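Long-range contacts in monosaccharide-transporting ATPase (PDB 5DTE), which binds D-allose and probably serves as the periplasmic sugar-recognition component of an ABC transporter: residues K26-L31 and D58-V63; M44-E49 and L271-V276; Q194-E199 and D225-G230; S247-I252 and N266-L271. One frame throughout, in Å; residues are numbered along the deposited sequence.

Interaction 1: residues K26-L31 and D58-V63; sequences KPQIAL and DLIVQV
K26 reaches the start of strand 58-63 and sets its NZ 2.6 Å from D58 OD1, a salt bridge met on the syn side of the carboxylate but 34° out of its plane. The lysine gets there fully stretched, with CG opposite the backbone N (chi1 -164°), and its side chain crosses that of D58 at about a right angle. Beyond this pair the backbones take over as a parallel ladder. D58 N gives to P27 O, I29 N donates to D58 O at 2.9 Å, I60 N returns to I29 O at 2.9 Å, and L31 N and Q62 N continue the alternation with I60 O and L31 O. On the face of Q28 and A30, the CD1 methyl of I60 lies 3.5 Å from Q28 CG, against the aliphatic part of the glutamine. On the other face L31 CD2 meets V61 CG2 at 4.3 Å. Helix 39-54, the connection of this beta-alpha-beta unit, covers L31, L59 and V61, while M80 of helix 70-82 packs on A30. Strand 58-63 is one of the two outermost strands of its parallel sheet; five main-chain bonds tie it to segment 26-31, and the ion pair adds a charged contact at its first residue.

Interaction 2: residues M44-E49 and L271-V276; sequences MRQGAE and LPKKQV
M44 sends its side chain obliquely across P272 and V276 in the first turn of helix 272-287. Its CB sits 4.0 Å from P272 CB, and CG, one bond further, comes within 3.8 Å of V276 CB while also facing P272 O. The chain then runs out straight to SD and bends at its last torsion (chi3 -57°), which turns the CE methyl back onto the proline, 3.8 Å from P272 CB. V276 answers with both branches: CG1 rests on the carbonyl oxygen of M44, and CG2 on the methyl of A48 at 3.7 Å. Where the backbones come closest, G47 presents no side chain, and the aliphatic run of K273 passes over it with CD 3.4 Å from G47 CA. The lysine bends at chi2 (-134°) on its way, and NZ ends 3.2 Å from Q46 OE1 as a hydrogen bond reaching the amide oxygen from above its plane; E50 offers NZ a second, long and weak ion pair. The two helical segments cross at -50° with axes 8.0 Å apart. The contact thus packs helix 39-54, the connection of a beta-alpha-beta unit, against helix 272-287, and L115 of strand 112-115 in the six-stranded parallel sheet touches both, through M44, Q275 and V276.

Interaction 3: residues Q194-E199 and D225-G230; sequences QSANWE and DNMAIG. With ALL (beta-D-allopyranose), chain E.
A type I' turn from A196 to E199 brings W198 up to M227 in the first turn of helix 225-237, their CA atoms 5.7 Å apart. N197 and W198 both have positive phi, and this tight reversal turns W198 N toward the methionine, where it makes a weak hydrogen bond to M227 SD at 3.2 Å. The sulfur also touches the A196 methyl, SD to CB 3.4 Å. From there the side chain bends (chi3 -71°) and carries CE to within 3.7 Å of W198 CD1, coming at the indole obliquely. This is a Met-aromatic contact, with SD 5.4 Å from the centroid of the five-membered ring and 58° off its normal. The turn follows strand 188-195, an outermost strand of the four-stranded parallel sheet, and E199 occupies the N-cap position of helix 200-213. An aromatic ring laid against a sugar is a familiar feature of periplasmic sugar-binding proteins, and here one face of W198 receives C6 of beta-D-allopyranose, 3.4 Å from W198 CG and offset toward the rim. The W198 carbonyl meets the helix as well: its O lies 3.3 Å from N226 CB and accepts a weak hydrogen bond from N224 ND2.

Interaction 4: residues S247-I252 and N266-L271; sequences SGYDGI and NTIDQL. With ALL (beta-D-allopyranose), chain E.
D250 and Q270 lie side by side and point the same way into the sugar pocket: the aspartate has its CG beside its own backbone N (chi1 -80°), and the glutamine runs out fully extended with CG beside its carbonyl carbon (chi1 -168°). They belong to a buried pairing of the loop before helix 253-261 with strand 267-269, which ends in an Asx turn. D250 OD1 accepts a hydrogen bond from O3 of beta-D-allopyranose at 2.6 Å, and OD2 takes O4 at a modelled separation too short to trust in detail; R174 is among the sugar's other partners. Main-chain bonds hold the loop in place: G248 N to N266 O and D250 N to I268 O, each 2.8 Å, then Q270 N to D250 O at 3.2 Å. I268 CB sits over one face of the Y249 ring, 4.0 Å from its centroid and 22° off the normal, a CH-pi contact, while D250 OD1 lies at the edge of the same ring. T267 turns OG1 to D225 OD1 and leans CG2 on G251 CA at 3.6 Å. In the Asx turn, L271 N reaches D269 OD1 from above the carboxylate plane at 3.2 Å.

Overall arrangement
Interactions 1 and 2 belong to the half of the protein built on the six-stranded parallel sheet. Their centres are 14 Å apart, and helix 39-54 lies between the paired strands of one and helix 272-287 of the other. Interactions 3 and 4, with centres 13 Å apart, sit beside the four-stranded sheet and both touch the allose; D225 ties them together through T267 and the Y249 backbone. Along the chain, 1 precedes both 3 and 4, and interaction 2 spans these two. Residue L271, shared by 2 and 4, joins strand 267-269 to helix 272-287, so this passage is probably one of the connections between the two halves, consistent with a two-domain binding protein closing round its sugar. Interactions 1 and 3 stand 30 Å apart between centres.

Interaction 1: residues K26-L31 and D58-V63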
loop_
_atom_site.group_PDB
_atom_site.type_symbol
_atom_site.label_atom_id
_atom_site.label_comp_id
_atom_site.label_asym_id
_atom_site.label_seq_id
_atom_site.Cartn_x
_atom_site.Cartn_y
_atom_site.Cartn_z
ATOM N N LYS A 26 22.686 5.686 21.816
ATOM C CA LYS A 26 22.173 4.926 20.678
ATOM C C LYS A 26 20.658 4.995 20.624
ATOM O O LYS A 26 19.988 4.246 21.324
ATOM C CB LYS A 26 22.614 3.466 20.752
ATOM C CG LYS A 26 22.462 2.695 19.438
ATOM C CD LYS A 26 22.774 1.195 19.626
ATOM C CE LYS A 26 22.840 0.404 18.296
ATOM N NZ LYS A 26 22.692 -1.098 18.471
ATOM N N PRO A 27 20.117 5.885 19.774
ATOM C CA PRO A 27 18.693 6.239 19.758
ATOM C C PRO A 27 17.805 5.036 19.503
ATOM O O PRO A 27 18.142 4.207 18.660
ATOM C CB PRO A 27 18.588 7.241 18.603
ATOM C CG PRO A 27 19.970 7.684 18.326
ATOM C CD PRO A 27 20.840 6.520 18.663
ATOM N N GLN A 28 16.684 4.962 20.216
ATOM C CA GLN A 28 15.795 3.796 20.206
ATOM C C GLN A 28 14.451 4.128 19.552
ATOM O O GLN A 28 13.664 4.894 20.112
ATOM C CB GLN A 28 15.596 3.295 21.642
ATOM C CG GLN A 28 14.487 2.285 21.818
ATOM C CD GLN A 28 14.404 1.750 23.237
ATOM O OE1 GLN A 28 13.452 2.020 23.972
ATOM N NE2 GLN A 28 15.408 0.985 23.627
ATOM N N ILE A 29 14.205 3.569 18.361
ATOM C CA ILE A 29 13.049 3.944 17.530
ATOM C C ILE A 29 12.062 2.796 17.369
ATOM O O ILE A 29 12.470 1.671 17.143
ATOM C CB ILE A 29 13.487 4.411 16.123
ATOM C CG1 ILE A 29 14.215 5.758 16.220
ATOM C CG2 ILE A 29 12.279 4.522 15.195
ATOM C CD1 ILE A 29 14.262 6.545 14.935
ATOM N N ALA A 30 10.765 3.069 17.496
ATOM C CA ALA A 30 9.783 2.005 17.364
ATOM C C ALA A 30 9.157 2.033 15.973
ATOM O O ALA A 30 8.871 3.098 15.423
ATOM C CB ALA A 30 8.709 2.110 18.449
ATOM N N LEU A 31 8.980 0.842 15.406
ATOM C CA LEU A 31 8.253 0.660 14.165
ATOM C C LEU A 31 7.009 -0.169 14.470
ATOM O O LEU A 31 7.109 -1.313 14.896
ATOM C CB LEU A 31 9.126 -0.028 13.124
ATOM C CG LEU A 31 8.423 -0.317 11.802
ATOM C CD1 LEU A 31 7.947 0.993 11.195
ATOM C CD2 LEU A 31 9.336 -1.069 10.830
ATOM N N ASP A 58 18.761 1.475 17.399
ATOM C CA ASP A 58 18.117 0.327 18.041
ATOM C C ASP A 58 16.650 0.302 17.631
ATOM O O ASP A 58 15.898 1.198 17.997
ATOM C CB ASP A 58 18.255 0.376 19.574
ATOM C CG ASP A 58 19.552 -0.287 20.084
ATOM O OD1 ASP A 58 20.232 -1.004 19.304
ATOM O OD2 ASP A 58 19.890 -0.095 21.276
ATOM N N LEU A 59 16.247 -0.717 16.868
ATOM C CA LEU A 59 14.914 -0.748 16.239
ATOM C C LEU A 59 13.916 -1.758 16.842
ATOM O O LEU A 59 14.191 -2.957 16.922
ATOM C CB LEU A 59 15.054 -1.033 14.746
ATOM C CG LEU A 59 13.709 -1.004 14.042
ATOM C CD1 LEU A 59 13.288 0.446 13.853
ATOM C CD2 LEU A 59 13.781 -1.749 12.725
ATOM N N ILE A 60 12.745 -1.260 17.231
ATOM C CA ILE A 60 11.762 -2.064 17.956
ATOM C C ILE A 60 10.495 -2.313 17.161
ATOM O O ILE A 60 9.620 -1.451 17.108
ATOM C CB ILE A 60 11.355 -1.394 19.279
ATOM C CG1 ILE A 60 12.564 -0.741 19.951
ATOM C CG2 ILE A 60 10.688 -2.393 20.191
ATOM C CD1 ILE A 60 12.303 -0.360 21.387
ATOM N N VAL A 61 10.379 -3.501 16.575
ATOM C CA VAL A 61 9.210 -3.852 15.762
ATOM C C VAL A 61 8.111 -4.551 16.561
ATOM O O VAL A 61 8.350 -5.559 17.224
ATOM C CB VAL A 61 9.601 -4.759 14.579
ATOM C CG1 VAL A 61 8.361 -5.191 13.838
ATOM C CG2 VAL A 61 10.572 -4.032 13.656
ATOM N N GLN A 62 6.905 -3.996 16.502
ATOM C CA GLN A 62 5.734 -4.629 17.096
ATOM C C GLN A 62 4.630 -4.618 16.073
ATOM O O GLN A 62 4.374 -3.606 15.436
ATOM C CB GLN A 62 5.273 -3.922 18.371
ATOM C CG GLN A 62 6.371 -3.656 19.383
ATOM C CD GLN A 62 5.855 -3.718 20.807
ATOM O OE1 GLN A 62 4.710 -4.110 21.043
ATOM N NE2 GLN A 62 6.698 -3.343 21.763
ATOM N N VAL A 63 3.969 -5.750 15.933
ATOM C CA VAL A 63 2.976 -5.927 14.905
ATOM C C VAL A 63 1.628 -6.143 15.574
ATOM O O VAL A 63 1.544 -6.777 16.626
ATOM C CB VAL A 63 3.385 -7.094 14.002
ATOM C CG1 VAL A 63 2.321 -7.463 13.002
ATOM C CG2 VAL A 63 4.660 -6.715 13.297
#

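Interaction 2: residues M44-E49 and L271-V276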
loop_
_atom_site.group_PDB
_atom_site.type_symbol
_atom_site.label_atom_id
_atom_site.label_comp_id
_atom_site.label_asym_id
_atom_site.label_seq_id
_atom_site.Cartn_x
_atom_site.Cartn_y
_atom_site.Cartn_z
ATOM N N MET A 44 9.292 -4.328 3.709
ATOM C CA MET A 44 9.523 -3.018 4.283
ATOM C C MET A 44 10.203 -3.166 5.630
ATOM O O MET A 44 11.068 -2.366 5.998
ATOM C CB MET A 44 8.200 -2.264 4.417
ATOM C CG MET A 44 8.215 -1.136 5.421
ATOM S SD MET A 44 6.662 -0.233 5.457
ATOM C CE MET A 44 6.527 0.276 3.731
ATOM N N ARG A 45 9.801 -4.194 6.372
ATOM C CA ARG A 45 10.407 -4.426 7.665
ATOM C C ARG A 45 11.885 -4.761 7.470
ATOM O O ARG A 45 12.724 -4.324 8.247
ATOM C CB ARG A 45 9.708 -5.550 8.432
ATOM C CG ARG A 45 10.394 -5.816 9.773
ATOM C CD ARG A 45 10.638 -7.293 10.064
ATOM N NE ARG A 45 11.366 -7.452 11.326
ATOM C CZ ARG A 45 10.812 -7.701 12.510
ATOM N NH1 ARG A 45 11.573 -7.815 13.591
ATOM N NH2 ARG A 45 9.504 -7.853 12.614
ATOM N N GLN A 46 12.201 -5.530 6.429
ATOM C CA GLN A 46 13.578 -5.916 6.152
ATOM C C GLN A 46 14.431 -4.719 5.756
ATOM O O GLN A 46 15.542 -4.568 6.245
ATOM C CB GLN A 46 13.630 -6.960 5.053
ATOM C CG GLN A 46 15.037 -7.391 4.711
ATOM C CD GLN A 46 15.057 -8.466 3.641
ATOM O OE1 GLN A 46 14.453 -8.309 2.574
ATOM N NE2 GLN A 46 15.735 -9.576 3.927
ATOM N N GLY A 47 13.914 -3.881 4.861
ATOM C CA GLY A 47 14.566 -2.629 4.523
ATOM C C GLY A 47 14.715 -1.717 5.726
ATOM O O GLY A 47 15.676 -0.958 5.826
ATOM N N ALA A 48 13.759 -1.792 6.643
ATOM C CA ALA A 48 13.799 -0.997 7.871
ATOM C C ALA A 48 14.984 -1.381 8.728
ATOM O O ALA A 48 15.597 -0.531 9.365
ATOM C CB ALA A 48 12.495 -1.160 8.676
ATOM N N GLU A 49 15.292 -2.672 8.759
ATOM C CA GLU A 49 16.348 -3.180 9.620
ATOM C C GLU A 49 17.735 -2.957 9.007
ATOM O O GLU A 49 18.717 -2.755 9.726
ATOM C CB GLU A 49 16.099 -4.652 9.923
ATOM C CG GLU A 49 14.917 -4.840 10.850
ATOM C CD GLU A 49 14.624 -6.297 11.154
ATOM O OE1 GLU A 49 15.331 -7.186 10.622
ATOM O OE2 GLU A 49 13.673 -6.552 11.926
ATOM N N LEU A 271 8.140 1.192 -3.714
ATOM C CA LEU A 271 9.430 1.416 -3.061
ATOM C C LEU A 271 9.331 1.388 -1.530
ATOM O O LEU A 271 9.620 2.385 -0.849
ATOM C CB LEU A 271 10.018 2.740 -3.545
ATOM C CG LEU A 271 10.114 2.717 -5.068
ATOM C CD1 LEU A 271 10.611 4.026 -5.585
ATOM C CD2 LEU A 271 11.045 1.607 -5.483
ATOM N N PRO A 272 8.944 0.226 -0.982
ATOM C CA PRO A 272 8.629 0.146 0.446
ATOM C C PRO A 272 9.866 0.292 1.333
ATOM O O PRO A 272 9.736 0.626 2.509
ATOM C CB PRO A 272 8.013 -1.245 0.584
ATOM C CG PRO A 272 8.637 -2.036 -0.505
ATOM C CD PRO A 272 8.900 -1.094 -1.635
ATOM N N LYS A 273 11.049 0.045 0.779
ATOM C CA LYS A 273 12.279 0.202 1.551
ATOM C C LYS A 273 12.685 1.659 1.601
ATOM O O LYS A 273 13.116 2.130 2.646
ATOM C CB LYS A 273 13.410 -0.634 0.962
ATOM C CG LYS A 273 13.018 -2.070 0.671
ATOM C CD LYS A 273 14.052 -3.042 1.170
ATOM C CE LYS A 273 13.676 -4.471 0.841
ATOM N NZ LYS A 273 14.730 -5.416 1.309
ATOM N N LYS A 274 12.546 2.364 0.473
ATOM C CA LYS A 274 12.842 3.798 0.395
ATOM C C LYS A 274 11.891 4.600 1.288
ATOM O O LYS A 274 12.303 5.532 1.987
ATOM C CB LYS A 274 12.744 4.289 -1.040
ATOM C CG LYS A 274 13.045 5.786 -1.219
ATOM C CD LYS A 274 13.001 6.193 -2.713
ATOM C CE LYS A 274 12.965 7.715 -2.957
ATOM N NZ LYS A 274 14.177 8.419 -2.503
ATOM N N GLN A 275 10.614 4.227 1.254
ATOM C CA GLN A 275 9.623 4.816 2.142
ATOM C C GLN A 275 10.060 4.763 3.604
ATOM O O GLN A 275 10.296 5.791 4.237
ATOM C CB GLN A 275 8.288 4.100 2.003
ATOM C CG GLN A 275 7.499 4.451 0.771
ATOM C CD GLN A 275 6.038 4.025 0.889
ATOM O OE1 GLN A 275 5.494 3.882 1.992
ATOM N NE2 GLN A 275 5.398 3.829 -0.247
ATOM N N VAL A 276 10.163 3.552 4.140
ATOM C CA VAL A 276 10.497 3.380 5.546
ATOM C C VAL A 276 11.912 3.885 5.834
ATOM O O VAL A 276 12.237 4.214 6.967
ATOM C CB VAL A 276 10.352 1.913 5.969
ATOM C CG1 VAL A 276 11.347 1.038 5.226
ATOM C CG2 VAL A 276 10.490 1.770 7.481
#

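Interaction 3: residues Q194-E199 and D225-G230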
loop_
_atom_site.group_PDB
_atom_site.type_symbol
_atom_site.label_atom_id
_atom_site.label_comp_id
_atom_site.label_asym_id
_atom_site.label_seq_id
_atom_site.Cartn_x
_atom_site.Cartn_y
_atom_site.Cartn_z
ATOM N N GLN A 194 -15.469 -5.658 -6.761
ATOM C CA GLN A 194 -15.690 -6.465 -5.575
ATOM C C GLN A 194 -14.453 -6.381 -4.695
ATOM O O GLN A 194 -13.326 -6.428 -5.188
ATOM C CB GLN A 194 -15.998 -7.911 -5.968
ATOM C CG GLN A 194 -16.646 -8.760 -4.886
ATOM C CD GLN A 194 -17.412 -9.949 -5.462
ATOM O OE1 GLN A 194 -17.962 -9.875 -6.571
ATOM N NE2 GLN A 194 -17.447 -11.052 -4.715
ATOM N N SER A 195 -14.656 -6.218 -3.398
ATOM C CA SER A 195 -13.542 -6.233 -2.460
ATOM C C SER A 195 -13.004 -7.642 -2.209
ATOM O O SER A 195 -13.766 -8.582 -1.940
ATOM C CB SER A 195 -13.955 -5.609 -1.135
ATOM O OG SER A 195 -12.951 -5.797 -0.169
ATOM N N ALA A 196 -11.685 -7.787 -2.295
ATOM C CA ALA A 196 -11.062 -9.032 -1.896
ATOM C C ALA A 196 -10.193 -8.840 -0.655
ATOM O O ALA A 196 -9.468 -9.752 -0.263
ATOM C CB ALA A 196 -10.258 -9.603 -3.026
ATOM N N ASN A 197 -10.281 -7.655 -0.051
ATOM C CA ASN A 197 -9.681 -7.360 1.267
ATOM C C ASN A 197 -8.166 -7.509 1.394
ATOM O O ASN A 197 -7.670 -7.686 2.513
ATOM C CB ASN A 197 -10.328 -8.234 2.352
ATOM C CG ASN A 197 -11.771 -7.855 2.624
ATOM O OD1 ASN A 197 -12.038 -6.849 3.281
ATOM N ND2 ASN A 197 -12.711 -8.656 2.114
ATOM N N TRP A 198 -7.459 -7.445 0.257
ATOM C CA TRP A 198 -5.988 -7.499 0.174
ATOM C C TRP A 198 -5.394 -8.903 0.308
ATOM O O TRP A 198 -4.167 -9.054 0.289
ATOM C CB TRP A 198 -5.340 -6.594 1.231
ATOM C CG TRP A 198 -5.514 -5.116 1.003
ATOM C CD1 TRP A 198 -5.478 -4.431 -0.195
ATOM C CD2 TRP A 198 -5.766 -4.148 2.006
ATOM N NE1 TRP A 198 -5.674 -3.089 0.021
ATOM C CE2 TRP A 198 -5.864 -2.892 1.362
ATOM C CE3 TRP A 198 -5.918 -4.217 3.389
ATOM C CZ2 TRP A 198 -6.106 -1.726 2.063
ATOM C CZ3 TRP A 198 -6.152 -3.062 4.083
ATOM C CH2 TRP A 198 -6.247 -1.830 3.422
ATOM N N GLU A 199 -6.255 -9.914 0.440
ATOM C CA GLU A 199 -5.836 -11.311 0.620
ATOM C C GLU A 199 -5.764 -12.056 -0.700
ATOM O O GLU A 199 -6.675 -11.960 -1.496
ATOM C CB GLU A 199 -6.804 -12.059 1.554
ATOM C CG GLU A 199 -6.444 -12.052 3.041
ATOM C CD GLU A 199 -7.438 -12.850 3.888
ATOM O OE1 GLU A 199 -7.655 -14.054 3.603
ATOM O OE2 GLU A 199 -8.017 -12.263 4.834
ATOM N N ASP A 225 -0.852 -6.135 -4.784
ATOM C CA ASP A 225 -0.104 -7.219 -5.344
ATOM C C ASP A 225 -0.596 -8.608 -4.946
ATOM O O ASP A 225 -0.527 -9.535 -5.755
ATOM C CB ASP A 225 1.352 -7.072 -4.961
ATOM C CG ASP A 225 2.184 -6.631 -6.123
ATOM O OD1 ASP A 225 1.605 -6.540 -7.230
ATOM O OD2 ASP A 225 3.396 -6.404 -5.951
ATOM N N ASN A 226 -1.036 -8.790 -3.703
ATOM C CA ASN A 226 -1.595 -10.081 -3.308
ATOM C C ASN A 226 -2.862 -10.442 -4.090
ATOM O O ASN A 226 -2.958 -11.552 -4.612
ATOM C CB ASN A 226 -1.887 -10.115 -1.803
ATOM C CG ASN A 226 -0.643 -10.305 -0.983
ATOM O OD1 ASN A 226 0.324 -10.895 -1.456
ATOM N ND2 ASN A 226 -0.649 -9.801 0.249
ATOM N N MET A 227 -3.827 -9.525 -4.180
ATOM C CA MET A 227 -5.071 -9.837 -4.893
ATOM C C MET A 227 -4.830 -10.077 -6.408
ATOM O O MET A 227 -5.571 -10.833 -7.054
ATOM C CB MET A 227 -6.109 -8.729 -4.674
ATOM C CG MET A 227 -6.428 -8.485 -3.212
ATOM S SD MET A 227 -7.721 -7.271 -2.888
ATOM C CE MET A 227 -6.907 -5.745 -3.319
ATOM N N ALA A 228 -3.792 -9.448 -6.961
ATOM C CA ALA A 228 -3.401 -9.668 -8.356
ATOM C C ALA A 228 -2.964 -11.110 -8.590
ATOM O O ALA A 228 -3.289 -11.721 -9.608
ATOM C CB ALA A 228 -2.281 -8.713 -8.750
ATOM N N ILE A 229 -2.215 -11.641 -7.633
ATOM C CA ILE A 229 -1.723 -13.011 -7.677
ATOM C C ILE A 229 -2.863 -13.996 -7.567
ATOM O O ILE A 229 -2.892 -15.017 -8.254
ATOM C CB ILE A 229 -0.715 -13.266 -6.543
ATOM C CG1 ILE A 229 0.538 -12.401 -6.757
ATOM C CG2 ILE A 229 -0.400 -14.765 -6.409
ATOM C CD1 ILE A 229 1.520 -12.984 -7.731
ATOM N N GLY A 230 -3.805 -13.682 -6.684
ATOM C CA GLY A 230 -4.976 -14.514 -6.506
ATOM C C GLY A 230 -5.841 -14.482 -7.748
ATOM O O GLY A 230 -6.526 -15.450 -8.062
HETATM C C1 ALL E . -1.664 -0.827 1.884
HETATM C C2 ALL E . -0.220 -0.792 1.421
HETATM C C3 ALL E . 0.161 -2.009 0.663
HETATM C C4 ALL E . -0.279 -3.269 1.340
HETATM C C5 ALL E . -1.780 -3.190 1.555
HETATM C C6 ALL E . -2.389 -4.465 2.044
HETATM O O1 ALL E . -1.929 0.186 2.774
HETATM O O2 ALL E . -0.069 0.347 0.546
HETATM O O3 ALL E . -0.482 -1.962 -0.649
HETATM O O4 ALL E . 0.055 -4.407 0.531
HETATM O O5 ALL E . -2.016 -2.129 2.524
HETATM O O6 ALL E . -2.023 -4.668 3.393
#

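Interaction 4: residues S247-I252 and N266-L271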
loop_
_atom_site.group_PDB
_atom_site.type_symbol
_atom_site.label_atom_id
_atom_site.label_comp_id
_atom_site.label_asym_id
_atom_site.label_seq_id
_atom_site.Cartn_x
_atom_site.Cartn_y
_atom_site.Cartn_z
ATOM N N SER A 247 -3.419 -6.377 -13.519
ATOM C CA SER A 247 -2.472 -5.427 -12.938
ATOM C C SER A 247 -2.550 -5.453 -11.407
ATOM O O SER A 247 -3.634 -5.622 -10.827
ATOM C CB SER A 247 -2.733 -4.012 -13.459
ATOM O OG SER A 247 -4.081 -3.646 -13.242
ATOM N N GLY A 248 -1.398 -5.288 -10.757
ATOM C CA GLY A 248 -1.330 -5.283 -9.308
ATOM C C GLY A 248 -0.668 -4.040 -8.761
ATOM O O GLY A 248 -0.418 -3.084 -9.492
ATOM N N TYR A 249 -0.358 -4.061 -7.469
ATOM C CA TYR A 249 0.134 -2.863 -6.785
ATOM C C TYR A 249 0.916 -3.217 -5.533
ATOM O O TYR A 249 0.338 -3.814 -4.635
ATOM C CB TYR A 249 -1.031 -1.953 -6.410
ATOM C CG TYR A 249 -0.640 -0.534 -6.096
ATOM C CD1 TYR A 249 -0.925 0.497 -6.995
ATOM C CD2 TYR A 249 0.007 -0.213 -4.907
ATOM C CE1 TYR A 249 -0.572 1.811 -6.722
ATOM C CE2 TYR A 249 0.369 1.112 -4.622
ATOM C CZ TYR A 249 0.068 2.115 -5.534
ATOM O OH TYR A 249 0.413 3.419 -5.265
ATOM N N ASP A 250 2.212 -2.862 -5.530
ATOM C CA ASP A 250 3.160 -2.896 -4.393
ATOM C C ASP A 250 4.575 -3.211 -4.900
ATOM O O ASP A 250 5.574 -2.665 -4.406
ATOM C CB ASP A 250 2.791 -3.919 -3.302
ATOM C CG ASP A 250 1.708 -3.417 -2.362
ATOM O OD1 ASP A 250 1.309 -2.245 -2.485
ATOM O OD2 ASP A 250 1.242 -4.204 -1.517
ATOM N N GLY A 251 4.653 -4.120 -5.866
ATOM C CA GLY A 251 5.927 -4.544 -6.419
ATOM C C GLY A 251 6.663 -5.648 -5.673
ATOM O O GLY A 251 7.896 -5.700 -5.716
ATOM N N ILE A 252 5.930 -6.535 -5.002
ATOM C CA ILE A 252 6.565 -7.628 -4.250
ATOM C C ILE A 252 7.311 -8.528 -5.245
ATOM O O ILE A 252 6.995 -8.527 -6.438
ATOM C CB ILE A 252 5.530 -8.462 -3.386
ATOM C CG1 ILE A 252 4.493 -9.190 -4.242
ATOM C CG2 ILE A 252 4.790 -7.580 -2.388
ATOM C CD1 ILE A 252 3.404 -9.825 -3.416
ATOM N N ASN A 266 1.297 -5.529 -15.282
ATOM C CA ASN A 266 2.108 -4.619 -14.498
ATOM C C ASN A 266 1.772 -4.678 -13.025
ATOM O O ASN A 266 0.715 -5.172 -12.637
ATOM C CB ASN A 266 1.918 -3.193 -14.991
ATOM C CG ASN A 266 0.611 -2.597 -14.526
ATOM O OD1 ASN A 266 0.521 -2.029 -13.429
ATOM N ND2 ASN A 266 -0.417 -2.724 -15.352
ATOM N N THR A 267 2.684 -4.156 -12.211
ATOM C CA THR A 267 2.407 -3.815 -10.817
ATOM C C THR A 267 3.074 -2.483 -10.602
ATOM O O THR A 267 3.881 -2.079 -11.439
ATOM C CB THR A 267 2.948 -4.856 -9.833
ATOM O OG1 THR A 267 2.366 -4.647 -8.542
ATOM C CG2 THR A 267 4.449 -4.753 -9.722
ATOM N N ILE A 268 2.731 -1.782 -9.523
ATOM C CA ILE A 268 3.395 -0.508 -9.200
ATOM C C ILE A 268 4.354 -0.720 -8.040
ATOM O O ILE A 268 3.912 -1.079 -6.948
ATOM C CB ILE A 268 2.392 0.607 -8.825
ATOM C CG1 ILE A 268 1.630 1.121 -10.053
ATOM C CG2 ILE A 268 3.107 1.774 -8.142
ATOM C CD1 ILE A 268 2.347 2.241 -10.830
ATOM N N ASP A 269 5.656 -0.540 -8.281
ATOM C CA ASP A 269 6.625 -0.621 -7.199
ATOM C C ASP A 269 6.506 0.648 -6.383
ATOM O O ASP A 269 6.775 1.756 -6.853
ATOM C CB ASP A 269 8.065 -0.818 -7.697
ATOM C CG ASP A 269 9.050 -1.129 -6.545
ATOM O OD1 ASP A 269 8.592 -1.424 -5.415
ATOM O OD2 ASP A 269 10.283 -1.095 -6.772
ATOM N N GLN A 270 6.088 0.449 -5.145
ATOM C CA GLN A 270 5.793 1.512 -4.209
ATOM C C GLN A 270 7.059 1.939 -3.478
ATOM O O GLN A 270 7.051 2.910 -2.721
ATOM C CB GLN A 270 4.738 1.009 -3.233
ATOM C CG GLN A 270 4.134 2.038 -2.390
ATOM C CD GLN A 270 3.114 1.453 -1.483
ATOM O OE1 GLN A 270 2.852 0.259 -1.546
ATOM N NE2 GLN A 270 2.528 2.280 -0.619
ATOM N N LEU A 271 8.140 1.192 -3.714
ATOM C CA LEU A 271 9.430 1.416 -3.061
ATOM C C LEU A 271 9.331 1.388 -1.530
ATOM O O LEU A 271 9.620 2.385 -0.849
ATOM C CB LEU A 271 10.018 2.740 -3.545
ATOM C CG LEU A 271 10.114 2.717 -5.068
ATOM C CD1 LEU A 271 10.611 4.026 -5.585
ATOM C CD2 LEU A 271 11.045 1.607 -5.483
HETATM C C1 ALL E . -1.664 -0.827 1.884
HETATM C C2 ALL E . -0.220 -0.792 1.421
HETATM C C3 ALL E . 0.161 -2.009 0.663
HETATM C C4 ALL E . -0.279 -3.269 1.340
HETATM C C5 ALL E . -1.780 -3.190 1.555
HETATM C C6 ALL E . -2.389 -4.465 2.044
HETATM O O1 ALL E . -1.929 0.186 2.774
HETATM O O2 ALL E . -0.069 0.347 0.546
HETATM O O3 ALL E . -0.482 -1.962 -0.649
HETATM O O4 ALL E . 0.055 -4.407 0.531
HETATM O O5 ALL E . -2.016 -2.129 2.524
HETATM O O6 ALL E . -2.023 -4.668 3.393
#